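Local coordinates for protein polyphosphate kinase (Porphyromonas gingivalis, PDB 2O8R) that probably catalyses the reversible transfer of the terminal phosphate of ATP onto a growing chain of inorganic polyphosphate, at residues A[472-477]-A[595-600]; A[152-157]-A[239-244]; A[97-102]-A[301-306]. The protein carries 3 engineered substitutions. All blocks are in the same frame, centred on the assembly; numbering follows the deposited sequence.

Read from the N terminus, the three contacts illustrate how a large enzyme is stitched together at several levels. The chain first passes 97-102, on the long helix 83-112, which is met again by 301-306; interaction 3 thereby joins the N-terminal helical domain to the middle domain. Nested within that span, interaction 2 brings 152-157 against 239-244, two loops of the middle domain itself. Interaction 1 follows in series: 472-477 meets 595-600, linking the two C-terminal domains of the PLD clan beside a sulfate site. No two contacts touch; the centres of interactions 1 and 2 lie about 42 Å apart, those of interactions 1 and 3 about 26 Å.

Interaction 1 (A[472-477]-A[595-600]); sequences RIYSDT and LEHSRI. With SO4 (sulfate ion), chain F; SO4 (sulfate ion), chain G.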
loop_
_atom_site.group_PDB
_atom_site.type_symbol
_atom_site.label_atom_id
_atom_site.label_comp_id
_atom_site.label_asym_id
_atom_site.label_seq_id
_atom_site.Cartn_x
_atom_site.Cartn_y
_atom_site.Cartn_z
ATOM N N ARG A 472 -3.857 -13.751 -7.598
ATOM C CA ARG A 472 -3.905 -14.898 -8.495
ATOM C C ARG A 472 -2.497 -15.448 -8.662
ATOM O O ARG A 472 -1.530 -14.693 -8.831
ATOM C CB ARG A 472 -4.441 -14.487 -9.863
ATOM C CG ARG A 472 -4.595 -15.615 -10.857
ATOM C CD ARG A 472 -5.941 -16.296 -10.745
ATOM N NE ARG A 472 -6.589 -16.336 -12.055
ATOM C CZ ARG A 472 -6.635 -17.407 -12.840
ATOM N NH1 ARG A 472 -6.092 -18.542 -12.447
ATOM N NH2 ARG A 472 -7.239 -17.348 -14.014
ATOM N N ILE A 473 -2.386 -16.767 -8.618
ATOM C CA ILE A 473 -1.115 -17.411 -8.805
ATOM C C ILE A 473 -0.861 -17.642 -10.291
ATOM O O ILE A 473 -1.726 -18.146 -11.003
ATOM C CB ILE A 473 -1.055 -18.701 -7.998
ATOM C CG1 ILE A 473 -1.375 -18.378 -6.537
ATOM C CG2 ILE A 473 0.324 -19.354 -8.116
ATOM C CD1 ILE A 473 -1.659 -19.580 -5.673
ATOM N N TYR A 474 0.324 -17.239 -10.749
ATOM C CA TYR A 474 0.739 -17.396 -12.150
ATOM C C TYR A 474 1.598 -18.629 -12.348
ATOM O O TYR A 474 2.562 -18.833 -11.632
ATOM C CB TYR A 474 1.551 -16.174 -12.618
ATOM C CG TYR A 474 0.704 -15.025 -13.112
ATOM C CD1 TYR A 474 -0.408 -14.595 -12.386
ATOM C CD2 TYR A 474 1.011 -14.368 -14.294
ATOM C CE1 TYR A 474 -1.182 -13.568 -12.819
ATOM C CE2 TYR A 474 0.221 -13.318 -14.746
ATOM C CZ TYR A 474 -0.876 -12.928 -13.996
ATOM O OH TYR A 474 -1.678 -11.889 -14.394
ATOM N N SER A 475 1.246 -19.452 -13.323
ATOM C CA SER A 475 2.151 -20.483 -13.787
ATOM C C SER A 475 3.091 -19.840 -14.819
ATOM O O SER A 475 2.637 -19.187 -15.766
ATOM C CB SER A 475 1.354 -21.661 -14.364
ATOM O OG SER A 475 2.164 -22.557 -15.105
ATOM N N ASP A 476 4.396 -20.000 -14.616
ATOM C CA ASP A 476 5.400 -19.444 -15.528
ATOM C C ASP A 476 6.638 -20.333 -15.586
ATOM O O ASP A 476 6.839 -21.203 -14.723
ATOM C CB ASP A 476 5.829 -18.049 -15.075
ATOM C CG ASP A 476 4.919 -16.968 -15.568
ATOM O OD1 ASP A 476 4.619 -16.940 -16.777
ATOM O OD2 ASP A 476 4.515 -16.130 -14.740
ATOM N N THR A 477 7.491 -20.085 -16.577
ATOM C CA THR A 477 8.690 -20.894 -16.759
ATOM C C THR A 477 9.974 -20.056 -16.884
ATOM O O THR A 477 10.038 -19.072 -17.634
ATOM C CB THR A 477 8.508 -21.825 -17.954
ATOM O OG1 THR A 477 7.342 -22.631 -17.734
ATOM C CG2 THR A 477 9.707 -22.732 -18.109
ATOM N N LEU A 595 -2.973 -19.183 -13.320
ATOM C CA LEU A 595 -3.091 -18.554 -14.618
ATOM C C LEU A 595 -2.007 -19.137 -15.522
ATOM O O LEU A 595 -0.805 -19.028 -15.241
ATOM C CB LEU A 595 -3.018 -17.035 -14.493
ATOM C CG LEU A 595 -3.280 -16.172 -15.725
ATOM C CD1 LEU A 595 -4.201 -14.993 -15.431
ATOM C CD2 LEU A 595 -1.975 -15.677 -16.244
ATOM N N GLU A 596 -2.458 -19.796 -16.586
ATOM C CA GLU A 596 -1.581 -20.479 -17.528
ATOM C C GLU A 596 -0.856 -19.469 -18.398
ATOM O O GLU A 596 -1.327 -19.075 -19.460
ATOM C CB GLU A 596 -2.392 -21.440 -18.382
ATOM C CG GLU A 596 -2.881 -22.668 -17.636
ATOM C CD GLU A 596 -1.759 -23.628 -17.267
ATOM O OE1 GLU A 596 -0.751 -23.703 -17.996
ATOM O OE2 GLU A 596 -1.883 -24.314 -16.241
ATOM N N HIS A 597 0.314 -19.057 -17.938
ATOM C CA HIS A 597 0.887 -17.852 -18.467
ATOM C C HIS A 597 2.114 -18.137 -19.290
ATOM O O HIS A 597 2.609 -17.256 -19.981
ATOM C CB HIS A 597 1.203 -16.888 -17.316
ATOM C CG HIS A 597 1.624 -15.530 -17.768
ATOM N ND1 HIS A 597 2.948 -15.160 -17.870
ATOM C CD2 HIS A 597 0.900 -14.462 -18.168
ATOM C CE1 HIS A 597 3.018 -13.914 -18.296
ATOM N NE2 HIS A 597 1.788 -13.468 -18.481
ATOM N N SER A 598 2.617 -19.365 -19.210
ATOM C CA SER A 598 3.786 -19.765 -19.996
ATOM C C SER A 598 3.562 -19.512 -21.481
ATOM O O SER A 598 2.438 -19.646 -21.997
ATOM C CB SER A 598 4.102 -21.249 -19.791
ATOM O OG SER A 598 4.620 -21.491 -18.500
ATOM N N ARG A 599 4.638 -19.130 -22.158
ATOM C CA ARG A 599 4.652 -19.086 -23.616
ATOM C C ARG A 599 5.785 -19.978 -24.095
ATOM O O ARG A 599 6.964 -19.690 -23.853
ATOM C CB ARG A 599 4.827 -17.657 -24.109
ATOM C CG ARG A 599 3.813 -16.693 -23.531
ATOM C CD ARG A 599 4.415 -15.332 -23.358
ATOM N NE ARG A 599 3.384 -14.344 -23.099
ATOM C CZ ARG A 599 3.367 -13.521 -22.056
ATOM N NH1 ARG A 599 4.348 -13.545 -21.169
ATOM N NH2 ARG A 599 2.366 -12.659 -21.914
ATOM N N ILE A 600 5.427 -21.080 -24.749
ATOM C CA ILE A 600 6.393 -22.121 -25.103
ATOM C C ILE A 600 6.153 -22.639 -26.519
ATOM O O ILE A 600 5.006 -22.844 -26.915
ATOM C CB ILE A 600 6.317 -23.302 -24.109
ATOM C CG1 ILE A 600 6.849 -22.880 -22.735
ATOM C CG2 ILE A 600 7.082 -24.513 -24.649
ATOM C CD1 ILE A 600 6.759 -23.958 -21.648
HETATM S S SO4 F . 2.508 -10.111 -19.327
HETATM O O1 SO4 F . 1.783 -10.822 -18.277
HETATM O O2 SO4 F . 1.539 -9.551 -20.281
HETATM O O3 SO4 F . 3.293 -9.033 -18.729
HETATM O O4 SO4 F . 3.457 -11.018 -19.965
HETATM S S SO4 G . -4.410 -9.919 -8.380
HETATM O O1 SO4 G . -3.572 -9.556 -7.244
HETATM O O2 SO4 G . -5.629 -9.118 -8.336
HETATM O O3 SO4 G . -3.700 -9.653 -9.628
HETATM O O4 SO4 G . -4.756 -11.332 -8.328
HETATM O O HOH W 1 0.953 -25.146 -15.468
#
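H597 meets D476 through two different first torsions: the histidine ring swings opposite its own backbone N (chi1 -172°), while the carboxylate of D476 folds back beside its N (chi1 -85°). As a result H597 ND1 donates to D476 OD1 at 2.7 Å, close to the ring plane and on the syn lone pair, with the carboxylate turned almost perpendicular to the imidazole. T463 also bonds to OD1, so the acceptor that fixes the ring's rotation is itself held. At the far edge of the ring, H597 NE2 reaches O1 of a sulfate at 2.7 Å, and both terminal nitrogens of R599 grip a second oxygen, O4, of the same ion. The sulfate probably comes from the crystallisation liquor, yet its place agrees with the predicted ATP-binding role of H597 and Y474 and with H439, predicted to form the phosphohistidine intermediate, nearby. L595 lays CD2 over one face of the Y474 ring, 3.7 Å from its centroid, a CH-pi contact, and its CB lies over the guanidinium of R472. The backbones run parallel, with L595 N bonded to I473 O and S475 N to L595 O, each at 2.8 Å. Farther along, T477 OG1 and S598 OG share a hydrogen bond of 3.0 Å. Strand 595-596 thus pairs with strand 474-481, which is also flanked by strands 345-349 and 457-462, while R472 packs on helix 35-63.

Interaction 2 (A[152-157]-A[239-244]); sequences KVRTFI and DLLLDA
F156 supplies the close part of this contact, pushing the rim of its ring against the backbone of L240 and the carboxylate carbon of D239. With CG opposite the backbone N (chi1 -166°), the phenyl group extends across the gap between two irregular segments whose touching parts run nearly antiparallel. F156 CE1 comes within 3.3 Å of L240 O, which lies at the ring edge and near its plane, and F156 CZ sits 3.8 Å from L240 N. Elsewhere on the rim, F156 CE2 approaches D239 CG at 4.1 Å, with the carboxylate turned steeply against the ring at 85°. D239 OD1 is instead hydrogen-bonded to S159 OG, outside the two segments. P141 of the second subunit also packs on F156. Beyond the phenyl group the packing thins: R154 CD only grazes L241 CD2 at 4.4 Å, and no hydrogen bond joins the two segments. On this looser side the second subunit contributes, its V219 packing on R154 and its H136 on L241, while D243 forms a salt bridge to R132 of that subunit. One loop leads into strand 163-169 and the other leaves strand 225-235, an antiparallel pair in the mixed sheet of the PPK1 middle domain. The arrangement is thus one of connecting loops at one end of that pair, packed together through an aromatic side chain and forming part of the dimer interface.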
loop_
_atom_site.group_PDB
_atom_site.type_symbol
_atom_site.label_atom_id
_atom_site.label_comp_id
_atom_site.label_asym_id
_atom_site.label_seq_id
_atom_site.Cartn_x
_atom_site.Cartn_y
_atom_site.Cartn_z
ATOM N N LYS A 152 -30.027 22.262 -11.382
ATOM C CA LYS A 152 -29.665 23.226 -10.350
ATOM C C LYS A 152 -28.293 22.957 -9.726
ATOM O O LYS A 152 -27.459 23.863 -9.642
ATOM C CB LYS A 152 -30.757 23.290 -9.279
ATOM C CG LYS A 152 -32.183 23.414 -9.833
ATOM C CD LYS A 152 -33.165 23.731 -8.715
ATOM C CE LYS A 152 -34.614 23.637 -9.167
ATOM N NZ LYS A 152 -35.552 23.917 -8.037
ATOM N N VAL A 153 -28.064 21.722 -9.289
ATOM C CA VAL A 153 -26.776 21.328 -8.705
ATOM C C VAL A 153 -26.209 20.149 -9.483
ATOM O O VAL A 153 -26.921 19.189 -9.758
ATOM C CB VAL A 153 -26.868 21.041 -7.156
ATOM C CG1 VAL A 153 -28.258 20.611 -6.756
ATOM C CG2 VAL A 153 -25.830 20.003 -6.681
ATOM N N ARG A 154 -24.937 20.255 -9.867
ATOM C CA ARG A 154 -24.220 19.204 -10.590
ATOM C C ARG A 154 -23.582 18.228 -9.601
ATOM O O ARG A 154 -23.043 18.644 -8.571
ATOM C CB ARG A 154 -23.120 19.837 -11.435
ATOM C CG ARG A 154 -22.795 19.097 -12.710
ATOM C CD ARG A 154 -21.879 19.910 -13.631
ATOM N NE ARG A 154 -22.300 21.303 -13.774
ATOM C CZ ARG A 154 -21.907 22.114 -14.755
ATOM N NH1 ARG A 154 -21.089 21.668 -15.700
ATOM N NH2 ARG A 154 -22.336 23.371 -14.792
ATOM N N THR A 155 -23.652 16.934 -9.902
ATOM C CA THR A 155 -22.984 15.914 -9.084
ATOM C C THR A 155 -22.253 14.913 -9.958
ATOM O O THR A 155 -22.624 14.698 -11.106
ATOM C CB THR A 155 -23.956 15.135 -8.154
ATOM O OG1 THR A 155 -25.138 14.772 -8.876
ATOM C CG2 THR A 155 -24.334 15.959 -6.929
ATOM N N PHE A 156 -21.214 14.307 -9.397
ATOM C CA PHE A 156 -20.415 13.303 -10.084
ATOM C C PHE A 156 -20.726 11.929 -9.504
ATOM O O PHE A 156 -21.063 11.807 -8.329
ATOM C CB PHE A 156 -18.933 13.613 -9.881
ATOM C CG PHE A 156 -18.022 12.868 -10.801
ATOM C CD1 PHE A 156 -17.811 13.318 -12.101
ATOM C CD2 PHE A 156 -17.364 11.721 -10.374
ATOM C CE1 PHE A 156 -16.970 12.632 -12.962
ATOM C CE2 PHE A 156 -16.509 11.033 -11.229
ATOM C CZ PHE A 156 -16.310 11.493 -12.525
ATOM N N ILE A 157 -20.622 10.899 -10.331
ATOM C CA ILE A 157 -20.724 9.518 -9.869
ATOM C C ILE A 157 -19.449 8.792 -10.291
ATOM O O ILE A 157 -19.251 8.525 -11.474
ATOM C CB ILE A 157 -21.971 8.814 -10.458
ATOM C CG1 ILE A 157 -23.245 9.502 -9.978
ATOM C CG2 ILE A 157 -22.019 7.339 -10.076
ATOM C CD1 ILE A 157 -24.520 8.905 -10.545
ATOM N N ASP A 239 -11.836 8.997 -14.523
ATOM C CA ASP A 239 -12.671 9.808 -13.629
ATOM C C ASP A 239 -12.358 11.292 -13.743
ATOM O O ASP A 239 -11.458 11.794 -13.060
ATOM C CB ASP A 239 -12.498 9.377 -12.170
ATOM C CG ASP A 239 -13.477 8.294 -11.754
ATOM O OD1 ASP A 239 -14.215 7.775 -12.633
ATOM O OD2 ASP A 239 -13.499 7.970 -10.539
ATOM N N LEU A 240 -13.116 11.991 -14.587
ATOM C CA LEU A 240 -12.916 13.423 -14.822
ATOM C C LEU A 240 -14.229 14.098 -15.220
ATOM O O LEU A 240 -15.160 13.426 -15.656
ATOM C CB LEU A 240 -11.851 13.626 -15.909
ATOM C CG LEU A 240 -12.183 13.201 -17.348
ATOM C CD1 LEU A 240 -12.396 14.426 -18.226
ATOM C CD2 LEU A 240 -11.087 12.328 -17.939
ATOM N N LEU A 241 -14.302 15.418 -15.069
ATOM C CA LEU A 241 -15.419 16.198 -15.624
ATOM C C LEU A 241 -14.952 16.988 -16.847
ATOM O O LEU A 241 -13.826 17.492 -16.874
ATOM C CB LEU A 241 -16.035 17.146 -14.574
ATOM C CG LEU A 241 -17.164 18.098 -15.023
ATOM C CD1 LEU A 241 -18.384 17.335 -15.567
ATOM C CD2 LEU A 241 -17.589 19.071 -13.929
ATOM N N LEU A 242 -15.813 17.091 -17.858
ATOM C CA LEU A 242 -15.519 17.911 -19.036
ATOM C C LEU A 242 -15.665 19.419 -18.778
ATOM O O LEU A 242 -16.472 19.851 -17.945
ATOM C CB LEU A 242 -16.370 17.465 -20.232
ATOM C CG LEU A 242 -15.777 16.496 -21.272
ATOM C CD1 LEU A 242 -14.349 16.028 -20.951
ATOM C CD2 LEU A 242 -16.725 15.309 -21.483
ATOM N N ASP A 243 -14.865 20.204 -19.495
ATOM C CA ASP A 243 -14.830 21.655 -19.348
ATOM C C ASP A 243 -15.637 22.310 -20.467
ATOM O O ASP A 243 -15.406 22.041 -21.650
ATOM C CB ASP A 243 -13.375 22.131 -19.406
ATOM C CG ASP A 243 -13.145 23.446 -18.672
ATOM O OD1 ASP A 243 -14.078 24.275 -18.588
ATOM O OD2 ASP A 243 -12.008 23.654 -18.184
ATOM N N ALA A 244 -16.583 23.165 -20.091
ATOM C CA ALA A 244 -17.413 23.878 -21.063
ATOM C C ALA A 244 -17.161 25.387 -21.012
ATOM O O ALA A 244 -16.140 25.876 -21.505
ATOM C CB ALA A 244 -18.895 23.566 -20.840
#

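Interaction 3 (A[97-102]-A[301-306]); sequences LYYRIF and VNLQDL
L303 is the main bump of this contact, its CD1 methyl entering the hollow between Y98 and Y99 on the helix. L303 CD1 lies 3.5 Å from Y98 CE2 and 4.1 Å from Y99 OH, approaching both rings obliquely. The two rings diverge, with Y98 CG opposite its backbone N (chi1 -166°) and Y99 CG beside its own (chi1 -79°), and L303 CD1 touches both. Y98 in turn reaches past this methyl: Y98 OH comes to 3.4 Å from L303 CB and to 4.1 Å from L306 CD1, and the phenol end lies against both leucines. One helical turn on from Y98, F102 completes the surface, F102 CE1 meeting L306 CD1 at 3.9 Å. The 3-10 turn brings L303 and L306 out on the same side, facing the aromatic row, and the fit is a matter of shape, since no hydrogen bond crosses between the segments. The phenol oxygens find partners nearby: Y99 OH bonds to Y300 O, while Y98 OH has weak bonds to S46 and L42. The Y98 side chain lies about 3 Å from a bound sulfate, probably from the crystallisation liquor. Helix 83-112 is also backed by helix 13-29 through L25, which touches Y98 and I101. L306 presses on I39 and L42 of helix 35-63, and V301 rests on strand 225-235, so the turn lies between the helical domain and the middle-domain sheet.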
loop_
_atom_site.group_PDB
_atom_site.type_symbol
_atom_site.label_atom_id
_atom_site.label_comp_id
_atom_site.label_asym_id
_atom_site.label_seq_id
_atom_site.Cartn_x
_atom_site.Cartn_y
_atom_site.Cartn_z
ATOM N N LEU A 97 -26.419 -15.729 -16.839
ATOM C CA LEU A 97 -25.724 -16.902 -16.336
ATOM C C LEU A 97 -25.096 -16.648 -14.957
ATOM O O LEU A 97 -25.299 -17.442 -14.031
ATOM C CB LEU A 97 -24.657 -17.341 -17.337
ATOM C CG LEU A 97 -23.771 -18.520 -16.955
ATOM C CD1 LEU A 97 -24.601 -19.762 -16.628
ATOM C CD2 LEU A 97 -22.826 -18.793 -18.087
ATOM N N TYR A 98 -24.350 -15.545 -14.835
ATOM C CA TYR A 98 -23.694 -15.148 -13.588
ATOM C C TYR A 98 -24.651 -15.173 -12.392
ATOM O O TYR A 98 -24.354 -15.776 -11.356
ATOM C CB TYR A 98 -23.105 -13.748 -13.754
ATOM C CG TYR A 98 -22.112 -13.298 -12.699
ATOM C CD1 TYR A 98 -20.747 -13.274 -12.972
ATOM C CD2 TYR A 98 -22.538 -12.845 -11.454
ATOM C CE1 TYR A 98 -19.834 -12.836 -12.024
ATOM C CE2 TYR A 98 -21.628 -12.409 -10.494
ATOM C CZ TYR A 98 -20.285 -12.404 -10.786
ATOM O OH TYR A 98 -19.391 -11.972 -9.832
ATOM N N TYR A 99 -25.804 -14.535 -12.542
ATOM C CA TYR A 99 -26.759 -14.471 -11.446
ATOM C C TYR A 99 -27.422 -15.810 -11.120
ATOM O O TYR A 99 -27.702 -16.101 -9.954
ATOM C CB TYR A 99 -27.774 -13.364 -11.687
ATOM C CG TYR A 99 -27.227 -11.990 -11.345
ATOM C CD1 TYR A 99 -27.304 -11.484 -10.045
ATOM C CD2 TYR A 99 -26.622 -11.202 -12.313
ATOM C CE1 TYR A 99 -26.801 -10.226 -9.727
ATOM C CE2 TYR A 99 -26.120 -9.943 -12.003
ATOM C CZ TYR A 99 -26.210 -9.467 -10.715
ATOM O OH TYR A 99 -25.719 -8.223 -10.432
ATOM N N ARG A 100 -27.640 -16.628 -12.147
ATOM C CA ARG A 100 -28.075 -18.001 -11.949
ATOM C C ARG A 100 -27.071 -18.762 -11.087
ATOM O O ARG A 100 -27.449 -19.386 -10.106
ATOM C CB ARG A 100 -28.304 -18.710 -13.286
ATOM C CG ARG A 100 -29.753 -18.708 -13.740
ATOM C CD ARG A 100 -29.949 -19.545 -14.991
ATOM N NE ARG A 100 -29.571 -18.815 -16.196
ATOM C CZ ARG A 100 -28.650 -19.210 -17.069
ATOM N NH1 ARG A 100 -28.005 -20.357 -16.897
ATOM N NH2 ARG A 100 -28.384 -18.453 -18.127
ATOM N N ILE A 101 -25.790 -18.680 -11.428
ATOM C CA ILE A 101 -24.755 -19.323 -10.622
ATOM C C ILE A 101 -24.770 -18.777 -9.200
ATOM O O ILE A 101 -24.735 -19.539 -8.239
ATOM C CB ILE A 101 -23.364 -19.162 -11.254
ATOM C CG1 ILE A 101 -23.352 -19.831 -12.620
ATOM C CG2 ILE A 101 -22.305 -19.838 -10.415
ATOM C CD1 ILE A 101 -22.197 -19.462 -13.474
ATOM N N PHE A 102 -24.876 -17.458 -9.076
ATOM C CA PHE A 102 -24.795 -16.804 -7.772
ATOM C C PHE A 102 -25.957 -17.153 -6.848
ATOM O O PHE A 102 -25.755 -17.556 -5.700
ATOM C CB PHE A 102 -24.689 -15.289 -7.938
ATOM C CG PHE A 102 -24.521 -14.551 -6.643
ATOM C CD1 PHE A 102 -23.356 -14.688 -5.897
ATOM C CD2 PHE A 102 -25.521 -13.713 -6.172
ATOM C CE1 PHE A 102 -23.192 -14.011 -4.705
ATOM C CE2 PHE A 102 -25.359 -13.034 -4.979
ATOM C CZ PHE A 102 -24.195 -13.186 -4.242
ATOM N N VAL A 301 -24.434 -5.125 -7.589
ATOM C CA VAL A 301 -23.438 -4.779 -8.598
ATOM C C VAL A 301 -22.021 -4.697 -8.027
ATOM O O VAL A 301 -21.815 -4.740 -6.810
ATOM C CB VAL A 301 -23.778 -3.452 -9.329
ATOM C CG1 VAL A 301 -25.155 -3.532 -9.984
ATOM C CG2 VAL A 301 -23.693 -2.264 -8.390
ATOM N N ASN A 302 -21.052 -4.572 -8.924
ATOM C CA ASN A 302 -19.641 -4.520 -8.558
ATOM C C ASN A 302 -19.207 -5.770 -7.814
ATOM O O ASN A 302 -18.507 -5.702 -6.805
ATOM C CB ASN A 302 -19.343 -3.285 -7.724
ATOM C CG ASN A 302 -18.021 -2.679 -8.062
ATOM O OD1 ASN A 302 -17.898 -1.947 -9.048
ATOM N ND2 ASN A 302 -17.013 -2.960 -7.242
ATOM N N LEU A 303 -19.621 -6.919 -8.335
ATOM C CA LEU A 303 -19.443 -8.165 -7.624
ATOM C C LEU A 303 -18.024 -8.725 -7.664
ATOM O O LEU A 303 -17.801 -9.855 -7.248
ATOM C CB LEU A 303 -20.445 -9.197 -8.105
ATOM C CG LEU A 303 -21.847 -8.957 -7.567
ATOM C CD1 LEU A 303 -22.791 -9.942 -8.223
ATOM C CD2 LEU A 303 -21.861 -9.128 -6.065
ATOM N N GLN A 304 -17.065 -7.938 -8.144
ATOM C CA GLN A 304 -15.673 -8.346 -8.078
ATOM C C GLN A 304 -15.231 -8.296 -6.629
ATOM O O GLN A 304 -14.204 -8.879 -6.267
ATOM C CB GLN A 304 -14.777 -7.461 -8.938
ATOM C CG GLN A 304 -15.047 -5.960 -8.830
ATOM C CD GLN A 304 -15.968 -5.496 -9.934
ATOM O OE1 GLN A 304 -17.106 -5.943 -10.030
ATOM N NE2 GLN A 304 -15.471 -4.621 -10.796
ATOM N N ASP A 305 -16.031 -7.607 -5.809
ATOM C CA ASP A 305 -15.846 -7.563 -4.357
ATOM C C ASP A 305 -16.112 -8.907 -3.703
ATOM O O ASP A 305 -15.875 -9.052 -2.506
ATOM C CB ASP A 305 -16.763 -6.528 -3.699
ATOM C CG ASP A 305 -16.475 -5.105 -4.145
ATOM O OD1 ASP A 305 -15.403 -4.859 -4.739
ATOM O OD2 ASP A 305 -17.330 -4.228 -3.893
ATOM N N LEU A 306 -16.613 -9.883 -4.465
ATOM C CA LEU A 306 -16.788 -11.234 -3.924
ATOM C C LEU A 306 -15.457 -11.814 -3.451
ATOM O O LEU A 306 -15.420 -12.648 -2.554
ATOM C CB LEU A 306 -17.487 -12.169 -4.916
ATOM C CG LEU A 306 -19.006 -11.968 -5.100
ATOM C CD1 LEU A 306 -19.591 -13.091 -5.918
ATOM C CD2 LEU A 306 -19.760 -11.865 -3.779
#